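Local coordinates for protein pseudopodium-enriched atypical kinase 1 (Homo sapiens, PDB 6BHC) that is a dimeric pseudokinase, a kinase-fold protein with an unusual catalytic cleft that probably acts in signalling as a scaffold rather than by phosphotransfer, at residues R21-L31 / Q379-M390. The protein carries 1 engineered substitution. Residues are numbered along the deposited sequence; the frame is centred on the assembly and turned at random.
Sequences RSLHTDALKKL and QNWLDIKRTLLM
Gln-379 lays its side chain over one face of the Arg-21 guanidinium, its CG 3.5 Å from Arg-21 CZ, the amide and guanidinium planes stacked 14° apart. This opens a helix-helix packing in which segments 21-31 and 379-390, on helices 16-39 and 371-396, cross at 51° at the interface with the second subunit, consistent with the unusual dimerization of this pseudokinase's kinase fold. One turn on, Asp-383 takes the edge of the same guanidinium in a salt bridge: Arg-21 NH1 reaches OD2 at 3.3 Å on its syn side, while NE adds only weak bonds. Gln-379 NE2 donates to Asp-383 OD1 at 3.0 Å from above the carboxylate plane, so the residue stacked on the arginine also steadies its acid. Arg-386, extended from CG to NE, has its CG 3.7 Å from Leu-28 CD1, the two side chains crossing obliquely; Thr-25 OG1 sits over one face of its guanidinium and Leu-382 CD2 over the opposite one, and NE is bonded to the carbonyl of Leu-415 in helix 406-417. Thr-387 approaches His-24 obliquely, OG1 3.6 Å from CE1, beside a water 2.7 Å from His-24 ND1. That imidazole also meets His-24 of the second subunit. Last comes Met-390, a knob among His-24, Ala-27, Leu-28 and Leu-31; bends at chi2 and chi3 (59°) curl its methyl CE to 3.7 Å from Ala-27 CB, with SD 3.8 Å from Leu-31 CD1.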
ATOM      1  N   ARG A  21     -11.261 -14.008  -6.882  1.00 35.87           N
ATOM      2  CA  ARG A  21     -12.186 -13.676  -5.806  1.00 34.90           C
ATOM      3  C   ARG A  21     -11.658 -14.158  -4.461  1.00 36.47           C
ATOM      4  O   ARG A  21     -11.799 -13.468  -3.445  1.00 33.38           O
ATOM      5  CB  ARG A  21     -13.554 -14.284  -6.105  1.00 36.93           C
ATOM      6  CG  ARG A  21     -14.639 -13.977  -5.093  1.00 51.21           C
ATOM      7  CD  ARG A  21     -15.952 -14.558  -5.578  1.00 58.81           C
ATOM      8  NE  ARG A  21     -16.266 -14.083  -6.922  1.00 60.54           N
ATOM      9  CZ  ARG A  21     -16.951 -14.779  -7.824  1.00 54.45           C
ATOM     10  NH1 ARG A  21     -17.188 -14.260  -9.021  1.00 40.53           N
ATOM     11  NH2 ARG A  21     -17.389 -15.996  -7.534  1.00 58.26           N
ATOM     12  N   SER A  22     -11.041 -15.342  -4.436  1.00 32.41           N
ATOM     13  CA  SER A  22     -10.477 -15.853  -3.194  1.00 38.32           C
ATOM     14  C   SER A  22      -9.232 -15.078  -2.781  1.00 37.55           C
ATOM     15  O   SER A  22      -8.993 -14.887  -1.582  1.00 32.38           O
ATOM     16  CB  SER A  22     -10.156 -17.342  -3.337  1.00 50.41           C
ATOM     17  OG  SER A  22      -9.610 -17.867  -2.139  1.00 66.38           O
ATOM     18  N   LEU A  23      -8.430 -14.630  -3.751  1.00 28.94           N
ATOM     19  CA  LEU A  23      -7.225 -13.870  -3.430  1.00 33.51           C
ATOM     20  C   LEU A  23      -7.573 -12.536  -2.782  1.00 30.19           C
ATOM     21  O   LEU A  23      -6.984 -12.158  -1.764  1.00 27.49           O
ATOM     22  CB  LEU A  23      -6.388 -13.653  -4.691  1.00 38.33           C
ATOM     23  CG  LEU A  23      -5.642 -14.866  -5.245  1.00 40.59           C
ATOM     24  CD1 LEU A  23      -4.976 -14.521  -6.566  1.00 38.35           C
ATOM     25  CD2 LEU A  23      -4.616 -15.365  -4.240  1.00 42.17           C
ATOM     26  N   HIS A  24      -8.525 -11.804  -3.365  1.00 34.03           N
ATOM     27  CA  HIS A  24      -8.924 -10.523  -2.793  1.00 31.92           C
ATOM     28  C   HIS A  24      -9.529 -10.702  -1.408  1.00 33.28           C
ATOM     29  O   HIS A  24      -9.244  -9.922  -0.492  1.00 42.34           O
ATOM     30  CB  HIS A  24      -9.913  -9.817  -3.720  1.00 26.75           C
ATOM     31  CG  HIS A  24      -9.259  -9.018  -4.804  1.00 32.89           C
ATOM     32  ND1 HIS A  24      -9.797  -8.896  -6.067  1.00 49.18           N
ATOM     33  CD2 HIS A  24      -8.115  -8.294  -4.809  1.00 38.24           C
ATOM     34  CE1 HIS A  24      -9.008  -8.136  -6.806  1.00 46.00           C
ATOM     35  NE2 HIS A  24      -7.981  -7.758  -6.067  1.00 43.47           N
ATOM     36  N   THR A  25     -10.362 -11.730  -1.237  1.00 32.18           N
ATOM     37  CA  THR A  25     -11.017 -11.951   0.048  1.00 27.11           C
ATOM     38  C   THR A  25     -10.001 -12.281   1.134  1.00 28.05           C
ATOM     39  O   THR A  25     -10.039 -11.711   2.230  1.00 38.82           O
ATOM     40  CB  THR A  25     -12.055 -13.065  -0.085  1.00 30.53           C
ATOM     41  OG1 THR A  25     -13.060 -12.671  -1.027  1.00 46.63           O
ATOM     42  CG2 THR A  25     -12.710 -13.350   1.255  1.00 26.70           C
ATOM     43  N   ASP A  26      -9.074 -13.198   0.843  1.00 28.52           N
ATOM     44  CA  ASP A  26      -8.049 -13.543   1.823  1.00 27.26           C
ATOM     45  C   ASP A  26      -7.111 -12.373   2.093  1.00 30.37           C
ATOM     46  O   ASP A  26      -6.638 -12.209   3.223  1.00 28.40           O
ATOM     47  CB  ASP A  26      -7.256 -14.762   1.351  1.00 28.81           C
ATOM     48  CG  ASP A  26      -8.125 -15.994   1.178  1.00 73.49           C
ATOM     49  OD1 ASP A  26      -9.204 -16.056   1.805  1.00 69.73           O
ATOM     50  OD2 ASP A  26      -7.724 -16.902   0.419  1.00 74.73           O
ATOM     51  N   ALA A  27      -6.834 -11.550   1.078  1.00 28.90           N
ATOM     52  CA  ALA A  27      -5.957 -10.401   1.279  1.00 26.60           C
ATOM     53  C   ALA A  27      -6.620  -9.346   2.156  1.00 28.20           C
ATOM     54  O   ALA A  27      -5.987  -8.794   3.063  1.00 26.36           O
ATOM     55  CB  ALA A  27      -5.551  -9.806  -0.069  1.00 26.78           C
ATOM     56  N   LEU A  28      -7.898  -9.051   1.901  1.00 27.24           N
ATOM     57  CA  LEU A  28      -8.595  -8.043   2.695  1.00 24.17           C
ATOM     58  C   LEU A  28      -8.744  -8.474   4.147  1.00 26.05           C
ATOM     59  O   LEU A  28      -8.716  -7.630   5.050  1.00 35.83           O
ATOM     60  CB  LEU A  28      -9.965  -7.742   2.086  1.00 24.73           C
ATOM     61  CG  LEU A  28      -9.988  -6.837   0.852  1.00 32.38           C
ATOM     62  CD1 LEU A  28     -11.403  -6.692   0.327  1.00 41.14           C
ATOM     63  CD2 LEU A  28      -9.396  -5.472   1.176  1.00 31.55           C
ATOM     64  N   LYS A  29      -8.905  -9.776   4.395  1.00 28.49           N
ATOM     65  CA  LYS A  29      -8.921 -10.264   5.770  1.00 31.23           C
ATOM     66  C   LYS A  29      -7.568 -10.057   6.439  1.00 30.69           C
ATOM     67  O   LYS A  29      -7.503  -9.699   7.621  1.00 25.62           O
ATOM     68  CB  LYS A  29      -9.317 -11.739   5.804  1.00 27.78           C
ATOM     69  CG  LYS A  29     -10.766 -11.996   5.436  1.00 30.82           C
ATOM     70  CD  LYS A  29     -11.077 -13.481   5.428  1.00 33.81           C
ATOM     71  CE  LYS A  29     -12.528 -13.732   5.062  1.00 33.73           C
ATOM     72  NZ  LYS A  29     -12.805 -15.181   4.878  1.00 45.34           N
ATOM     73  N   LYS A  30      -6.479 -10.272   5.698  1.00 25.71           N
ATOM     74  CA  LYS A  30      -5.152 -10.043   6.260  1.00 31.02           C
ATOM     75  C   LYS A  30      -4.903  -8.557   6.491  1.00 32.04           C
ATOM     76  O   LYS A  30      -4.288  -8.172   7.492  1.00 26.26           O
ATOM     77  CB  LYS A  30      -4.086 -10.640   5.339  1.00 27.87           C
ATOM     78  CG  LYS A  30      -2.664 -10.525   5.866  1.00 52.57           C
ATOM     79  CD  LYS A  30      -1.670 -11.181   4.917  1.00 58.83           C
ATOM     80  CE  LYS A  30      -0.237 -11.010   5.398  1.00 63.54           C
ATOM     81  NZ  LYS A  30       0.742 -11.641   4.467  1.00 68.42           N
ATOM     82  N   LEU A  31      -5.381  -7.707   5.579  1.00 25.15           N
ATOM     83  CA  LEU A  31      -5.250  -6.266   5.768  1.00 25.31           C
ATOM     84  C   LEU A  31      -6.061  -5.792   6.968  1.00 31.11           C
ATOM     85  O   LEU A  31      -5.615  -4.915   7.718  1.00 28.80           O
ATOM     86  CB  LEU A  31      -5.686  -5.528   4.502  1.00 29.54           C
ATOM     87  CG  LEU A  31      -4.804  -5.705   3.265  1.00 29.98           C
ATOM     88  CD1 LEU A  31      -5.488  -5.135   2.030  1.00 27.94           C
ATOM     89  CD2 LEU A  31      -3.451  -5.046   3.479  1.00 31.54           C
ATOM     90  N   GLN A 379     -22.696 -10.467  -6.260  1.00 28.54           N
ATOM     91  CA  GLN A 379     -21.306 -10.895  -6.375  1.00 28.15           C
ATOM     92  C   GLN A 379     -20.500  -9.932  -7.237  1.00 29.91           C
ATOM     93  O   GLN A 379     -19.336  -9.648  -6.935  1.00 27.21           O
ATOM     94  CB  GLN A 379     -21.233 -12.313  -6.942  1.00 27.53           C
ATOM     95  CG  GLN A 379     -19.833 -12.911  -6.927  1.00 27.05           C
ATOM     96  CD  GLN A 379     -19.303 -13.113  -5.521  1.00 35.28           C
ATOM     97  OE1 GLN A 379     -19.716 -14.034  -4.817  1.00 39.43           O
ATOM     98  NE2 GLN A 379     -18.383 -12.250  -5.105  1.00 37.10           N
ATOM     99  N   ASN A 380     -21.099  -9.423  -8.318  1.00 20.25           N
ATOM    100  CA  ASN A 380     -20.405  -8.444  -9.148  1.00 26.32           C
ATOM    101  C   ASN A 380     -20.116  -7.172  -8.363  1.00 27.33           C
ATOM    102  O   ASN A 380     -19.034  -6.588  -8.490  1.00 24.74           O
ATOM    103  CB  ASN A 380     -21.227  -8.129 -10.398  1.00 21.65           C
ATOM    104  CG  ASN A 380     -21.361  -9.322 -11.324  1.00 38.87           C
ATOM    105  OD1 ASN A 380     -20.602 -10.288 -11.228  1.00 37.54           O
ATOM    106  ND2 ASN A 380     -22.329  -9.260 -12.230  1.00 36.58           N
ATOM    107  N   TRP A 381     -21.073  -6.732  -7.543  1.00 24.77           N
ATOM    108  CA  TRP A 381     -20.844  -5.558  -6.707  1.00 30.25           C
ATOM    109  C   TRP A 381     -19.698  -5.796  -5.729  1.00 24.28           C
ATOM    110  O   TRP A 381     -18.861  -4.913  -5.519  1.00 25.75           O
ATOM    111  CB  TRP A 381     -22.125  -5.187  -5.959  1.00 26.62           C
ATOM    112  CG  TRP A 381     -21.983  -3.969  -5.097  1.00 25.87           C
ATOM    113  CD1 TRP A 381     -22.257  -2.680  -5.450  1.00 25.67           C
ATOM    114  CD2 TRP A 381     -21.526  -3.926  -3.740  1.00 24.06           C
ATOM    115  NE1 TRP A 381     -22.003  -1.837  -4.394  1.00 19.79           N
ATOM    116  CE2 TRP A 381     -21.552  -2.579  -3.333  1.00 19.65           C
ATOM    117  CE3 TRP A 381     -21.099  -4.898  -2.829  1.00 28.68           C
ATOM    118  CZ2 TRP A 381     -21.165  -2.177  -2.058  1.00 19.22           C
ATOM    119  CZ3 TRP A 381     -20.716  -4.497  -1.563  1.00 21.76           C
ATOM    120  CH2 TRP A 381     -20.750  -3.149  -1.189  1.00 16.56           C
ATOM    121  N   LEU A 382     -19.642  -6.989  -5.129  1.00 26.81           N
ATOM    122  CA  LEU A 382     -18.571  -7.304  -4.189  1.00 28.01           C
ATOM    123  C   LEU A 382     -17.211  -7.307  -4.877  1.00 27.38           C
ATOM    124  O   LEU A 382     -16.238  -6.746  -4.358  1.00 26.45           O
ATOM    125  CB  LEU A 382     -18.833  -8.657  -3.528  1.00 29.41           C
ATOM    126  CG  LEU A 382     -19.674  -8.656  -2.253  1.00 42.35           C
ATOM    127  CD1 LEU A 382     -19.967 -10.079  -1.806  1.00 46.20           C
ATOM    128  CD2 LEU A 382     -18.962  -7.885  -1.154  1.00 42.80           C
ATOM    129  N   ASP A 383     -17.127  -7.942  -6.048  1.00 20.35           N
ATOM    130  CA  ASP A 383     -15.845  -8.051  -6.738  1.00 29.39           C
ATOM    131  C   ASP A 383     -15.303  -6.680  -7.128  1.00 26.49           C
ATOM    132  O   ASP A 383     -14.095  -6.433  -7.037  1.00 28.59           O
ATOM    133  CB  ASP A 383     -15.990  -8.947  -7.969  1.00 34.19           C
ATOM    134  CG  ASP A 383     -16.383 -10.371  -7.611  1.00 41.68           C
ATOM    135  OD1 ASP A 383     -16.087 -10.803  -6.476  1.00 41.70           O
ATOM    136  OD2 ASP A 383     -16.984 -11.059  -8.463  1.00 49.76           O
ATOM    137  N   ILE A 384     -16.185  -5.771  -7.550  1.00 22.20           N
ATOM    138  CA  ILE A 384     -15.747  -4.434  -7.936  1.00 22.23           C
ATOM    139  C   ILE A 384     -15.319  -3.633  -6.712  1.00 29.23           C
ATOM    140  O   ILE A 384     -14.279  -2.964  -6.727  1.00 25.56           O
ATOM    141  CB  ILE A 384     -16.860  -3.718  -8.722  1.00 30.49           C
ATOM    142  CG1 ILE A 384     -17.109  -4.428 -10.054  1.00 37.55           C
ATOM    143  CG2 ILE A 384     -16.507  -2.256  -8.947  1.00 29.78           C
ATOM    144  CD1 ILE A 384     -18.197  -3.792 -10.893  1.00 36.46           C
ATOM    145  N   LYS A 385     -16.107  -3.689  -5.635  1.00 31.40           N
ATOM    146  CA  LYS A 385     -15.775  -2.928  -4.435  1.00 27.97           C
ATOM    147  C   LYS A 385     -14.493  -3.436  -3.789  1.00 21.12           C
ATOM    148  O   LYS A 385     -13.690  -2.641  -3.287  1.00 22.55           O
ATOM    149  CB  LYS A 385     -16.935  -2.979  -3.440  1.00 25.68           C
ATOM    150  CG  LYS A 385     -18.166  -2.213  -3.891  1.00 43.15           C
ATOM    151  CD  LYS A 385     -17.973  -0.709  -3.761  1.00 46.56           C
ATOM    152  CE  LYS A 385     -17.854  -0.298  -2.301  1.00 50.16           C
ATOM    153  NZ  LYS A 385     -17.762   1.180  -2.135  1.00 52.84           N
ATOM    154  N   ARG A 386     -14.281  -4.755  -3.789  1.00 18.73           N
ATOM    155  CA  ARG A 386     -13.039  -5.296  -3.247  1.00 24.09           C
ATOM    156  C   ARG A 386     -11.842  -4.853  -4.078  1.00 30.24           C
ATOM    157  O   ARG A 386     -10.764  -4.579  -3.536  1.00 23.92           O
ATOM    158  CB  ARG A 386     -13.107  -6.822  -3.179  1.00 21.54           C
ATOM    159  CG  ARG A 386     -14.065  -7.363  -2.133  1.00 27.88           C
ATOM    160  CD  ARG A 386     -13.795  -8.835  -1.872  1.00 30.76           C
ATOM    161  NE  ARG A 386     -14.668  -9.386  -0.842  1.00 32.01           N
ATOM    162  CZ  ARG A 386     -15.644 -10.256  -1.076  1.00 35.64           C
ATOM    163  NH1 ARG A 386     -15.871 -10.683  -2.310  1.00 35.63           N
ATOM    164  NH2 ARG A 386     -16.388 -10.706  -0.076  1.00 36.59           N
ATOM    165  N   THR A 387     -12.015  -4.778  -5.399  1.00 20.57           N
ATOM    166  CA  THR A 387     -10.938  -4.313  -6.265  1.00 23.70           C
ATOM    167  C   THR A 387     -10.618  -2.846  -6.004  1.00 23.51           C
ATOM    168  O   THR A 387      -9.445  -2.467  -5.916  1.00 21.99           O
ATOM    169  CB  THR A 387     -11.315  -4.529  -7.731  1.00 28.02           C
ATOM    170  OG1 THR A 387     -11.571  -5.921  -7.958  1.00 30.21           O
ATOM    171  CG2 THR A 387     -10.195  -4.069  -8.650  1.00 30.75           C
ATOM    172  N   LEU A 388     -11.650  -2.010  -5.869  1.00 24.87           N
ATOM    173  CA  LEU A 388     -11.433  -0.590  -5.610  1.00 29.39           C
ATOM    174  C   LEU A 388     -10.714  -0.374  -4.283  1.00 28.09           C
ATOM    175  O   LEU A 388      -9.759   0.408  -4.202  1.00 25.79           O
ATOM    176  CB  LEU A 388     -12.768   0.153  -5.628  1.00 22.08           C
ATOM    177  CG  LEU A 388     -13.452   0.249  -6.992  1.00 27.85           C
ATOM    178  CD1 LEU A 388     -14.831   0.879  -6.862  1.00 26.81           C
ATOM    179  CD2 LEU A 388     -12.586   1.043  -7.956  1.00 25.04           C
ATOM    180  N   LEU A 389     -11.159  -1.063  -3.230  1.00 25.92           N
ATOM    181  CA  LEU A 389     -10.523  -0.899  -1.926  1.00 28.70           C
ATOM    182  C   LEU A 389      -9.083  -1.395  -1.948  1.00 30.52           C
ATOM    183  O   LEU A 389      -8.199  -0.779  -1.339  1.00 23.78           O
ATOM    184  CB  LEU A 389     -11.327  -1.631  -0.852  1.00 19.61           C
ATOM    185  CG  LEU A 389     -10.798  -1.470   0.577  1.00 25.35           C
ATOM    186  CD1 LEU A 389     -10.754   0.001   0.967  1.00 30.28           C
ATOM    187  CD2 LEU A 389     -11.646  -2.260   1.558  1.00 17.90           C
ATOM    188  N   MET A 390      -8.825  -2.503  -2.648  1.00 25.54           N
ATOM    189  CA  MET A 390      -7.459  -3.004  -2.752  1.00 24.64           C
ATOM    190  C   MET A 390      -6.558  -1.996  -3.454  1.00 25.87           C
ATOM    191  O   MET A 390      -5.404  -1.800  -3.057  1.00 29.97           O
ATOM    192  CB  MET A 390      -7.443  -4.343  -3.490  1.00 25.42           C
ATOM    193  CG  MET A 390      -6.110  -5.072  -3.430  1.00 31.98           C
ATOM    194  SD  MET A 390      -5.733  -5.671  -1.771  1.00 42.62           S
ATOM    195  CE  MET A 390      -7.134  -6.746  -1.479  1.00 35.52           C
TER
HETATM  196  O   HOH W   1     -12.450  -9.213  -6.336  1.00 40.66           O